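Spindle assembly abnormal protein 6 homolog (Drosophila melanogaster, PDB 5AL7) forms the central scaffold of the centriole, its homodimers assembling into the ninefold-symmetric cartwheel required for centrosome biogenesis and duplication. Local coordinates at residues 17-22 / 53-58. The protein carries 1 engineered substitution. Residues are numbered along the deposited sequence; the frame is centred on the assembly and turned at random.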
loop_
_atom_site.group_PDB
_atom_site.type_symbol
_atom_site.label_atom_id
_atom_site.label_comp_id
_atom_site.label_asym_id
_atom_site.label_seq_id
_atom_site.Cartn_x
_atom_site.Cartn_y
_atom_site.Cartn_z
ATOM N N MET A 17 17.334 0.125 -3.186
ATOM C CA MET A 17 17.702 1.505 -2.906
ATOM C C MET A 17 17.249 1.891 -1.496
ATOM O O MET A 17 16.393 2.755 -1.323
ATOM C CB MET A 17 17.114 2.439 -3.963
ATOM C CG MET A 17 17.631 2.147 -5.371
ATOM S SD MET A 17 19.403 2.450 -5.612
ATOM C CE MET A 17 19.405 4.238 -5.730
ATOM N N ASP A 18 17.794 1.195 -0.499
ATOM C CA ASP A 18 17.478 1.438 0.904
ATOM C C ASP A 18 18.552 2.313 1.552
ATOM O O ASP A 18 19.302 1.854 2.421
ATOM C CB ASP A 18 17.345 0.110 1.654
ATOM C CG ASP A 18 16.555 0.242 2.955
ATOM O OD1 ASP A 18 16.158 1.384 3.297
ATOM O OD2 ASP A 18 16.336 -0.798 3.634
ATOM N N TYR A 19 18.652 3.561 1.100
ATOM C CA TYR A 19 19.691 4.458 1.591
ATOM C C TYR A 19 19.099 5.699 2.243
ATOM O O TYR A 19 19.782 6.722 2.388
ATOM C CB TYR A 19 20.644 4.861 0.463
ATOM C CG TYR A 19 21.367 3.688 -0.141
ATOM C CD1 TYR A 19 22.428 3.087 0.522
ATOM C CD2 TYR A 19 20.985 3.176 -1.382
ATOM C CE1 TYR A 19 23.092 2.001 -0.026
ATOM C CE2 TYR A 19 21.642 2.093 -1.939
ATOM C CZ TYR A 19 22.696 1.512 -1.256
ATOM O OH TYR A 19 23.353 0.435 -1.801
ATOM N N GLY A 20 17.826 5.618 2.612
ATOM C CA GLY A 20 17.197 6.685 3.362
ATOM C C GLY A 20 17.261 8.021 2.663
ATOM O O GLY A 20 16.974 8.132 1.473
ATOM N N LYS A 21 17.651 9.039 3.417
ATOM C CA LYS A 21 17.657 10.402 2.928
ATOM C C LYS A 21 18.646 10.614 1.775
ATOM O O LYS A 21 18.598 11.643 1.101
ATOM C CB LYS A 21 17.977 11.358 4.070
ATOM C CG LYS A 21 16.882 11.533 5.109
ATOM C CD LYS A 21 17.431 12.402 6.254
ATOM C CE LYS A 21 16.453 12.572 7.406
ATOM N NZ LYS A 21 15.320 13.477 7.054
ATOM N N SER A 22 19.545 9.657 1.557
ATOM C CA SER A 22 20.499 9.735 0.443
ATOM C C SER A 22 19.883 9.368 -0.908
ATOM O O SER A 22 20.512 9.540 -1.949
ATOM C CB SER A 22 21.712 8.845 0.701
ATOM O OG SER A 22 22.620 9.479 1.580
ATOM N N GLU A 53 15.811 6.816 -9.596
ATOM C CA GLU A 53 16.474 7.429 -8.433
ATOM C C GLU A 53 17.956 7.058 -8.292
ATOM O O GLU A 53 18.379 5.971 -8.697
ATOM C CB GLU A 53 15.710 7.069 -7.148
ATOM C CG GLU A 53 15.507 5.576 -6.894
ATOM C CD GLU A 53 14.394 5.272 -5.881
ATOM O OE1 GLU A 53 13.404 6.039 -5.809
ATOM O OE2 GLU A 53 14.512 4.264 -5.152
ATOM N N ARG A 54 18.734 7.964 -7.705
ATOM C CA ARG A 54 20.168 7.732 -7.487
ATOM C C ARG A 54 20.590 7.955 -6.016
ATOM O O ARG A 54 19.828 8.468 -5.200
ATOM C CB ARG A 54 21.008 8.631 -8.398
ATOM C CG ARG A 54 21.134 10.050 -7.878
ATOM C CD ARG A 54 22.144 10.892 -8.647
ATOM N NE ARG A 54 22.328 12.182 -7.980
ATOM C CZ ARG A 54 21.703 13.306 -8.328
ATOM N NH1 ARG A 54 20.872 13.316 -9.365
ATOM N NH2 ARG A 54 21.925 14.426 -7.647
ATOM N N VAL A 55 21.816 7.572 -5.688
ATOM C CA VAL A 55 22.356 7.791 -4.352
ATOM C C VAL A 55 23.256 9.034 -4.360
ATOM O O VAL A 55 24.024 9.249 -5.296
ATOM C CB VAL A 55 23.153 6.558 -3.859
ATOM C CG1 VAL A 55 23.489 6.702 -2.412
ATOM C CG2 VAL A 55 22.344 5.296 -4.052
ATOM N N ASP A 56 23.147 9.866 -3.333
ATOM C CA ASP A 56 23.869 11.136 -3.327
ATOM C C ASP A 56 25.376 11.002 -3.032
ATOM O O ASP A 56 26.198 11.759 -3.569
ATOM C CB ASP A 56 23.201 12.103 -2.331
ATOM C CG ASP A 56 23.541 11.806 -0.872
ATOM O OD1 ASP A 56 23.868 10.653 -0.536
ATOM O OD2 ASP A 56 23.454 12.742 -0.050
ATOM N N PHE A 57 25.732 10.050 -2.179
ATOM C CA PHE A 57 27.111 9.899 -1.728
ATOM C C PHE A 57 27.966 8.934 -2.559
ATOM O O PHE A 57 29.174 8.849 -2.358
ATOM C CB PHE A 57 27.125 9.483 -0.254
ATOM C CG PHE A 57 26.521 8.135 0.023
ATOM C CD1 PHE A 57 27.278 6.990 -0.094
ATOM C CD2 PHE A 57 25.210 8.022 0.436
ATOM C CE1 PHE A 57 26.736 5.759 0.182
ATOM C CE2 PHE A 57 24.666 6.791 0.717
ATOM C CZ PHE A 57 25.430 5.659 0.588
ATOM N N LYS A 58 27.335 8.167 -3.438
ATOM C CA LYS A 58 28.066 7.250 -4.306
ATOM C C LYS A 58 27.429 7.146 -5.690
ATOM O O LYS A 58 26.247 7.421 -5.863
ATOM C CB LYS A 58 28.159 5.869 -3.657
ATOM C CG LYS A 58 26.829 5.160 -3.462
ATOM C CD LYS A 58 27.069 3.761 -2.917
ATOM C CE LYS A 58 25.774 3.032 -2.589
ATOM N NZ LYS A 58 26.029 1.646 -2.083
#
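Tyr19 meets three residues of 53-58 along the length of its side chain. From CB, CG is set beside the backbone N and anti to the carbonyl carbon (chi1 -61°), and the side chain crosses those of Val55 and Lys58 at about a right angle. Low on the ring, CD2 lies 3.7 Å from Val55 CG2, while CD1 on the other flank approaches Phe57 CZ. There the edge of Phe57 is directed at the Tyr19 face in an offset edge-to-face pair, centroids 5.9 Å apart and planes at 79°. Higher up, CE1 and CZ meet the end of the extended Lys58 chain, and at the tip OH accepts a hydrogen bond from Lys58 NZ (3.0 Å). An alanine in place of Tyr19 is likely to leave the Lys58 ammonium without this acceptor and Val55 CG2 and the Phe57 edge without their aromatic neighbour.

In the Sas-6 N-terminal head domain, the contact joins the loop leading into strand 23-36 to the end of the adjacent antiparallel strand 44-55 and the turn after it. At that junction Asp56 N donates to Ser22 O (3.0 Å), and Ser22 OG donates to Asp56 OD1 (2.7 Å), from above the carboxylate plane. The Met17 chain, bent at chi2 and chi3, brings CE to 3.5 Å from Val55 CG2, and its CB passes Glu53 OE2, which is salt-bridged to Arg64. Leu60 of the next strand touches Met17, Tyr19 and Val55.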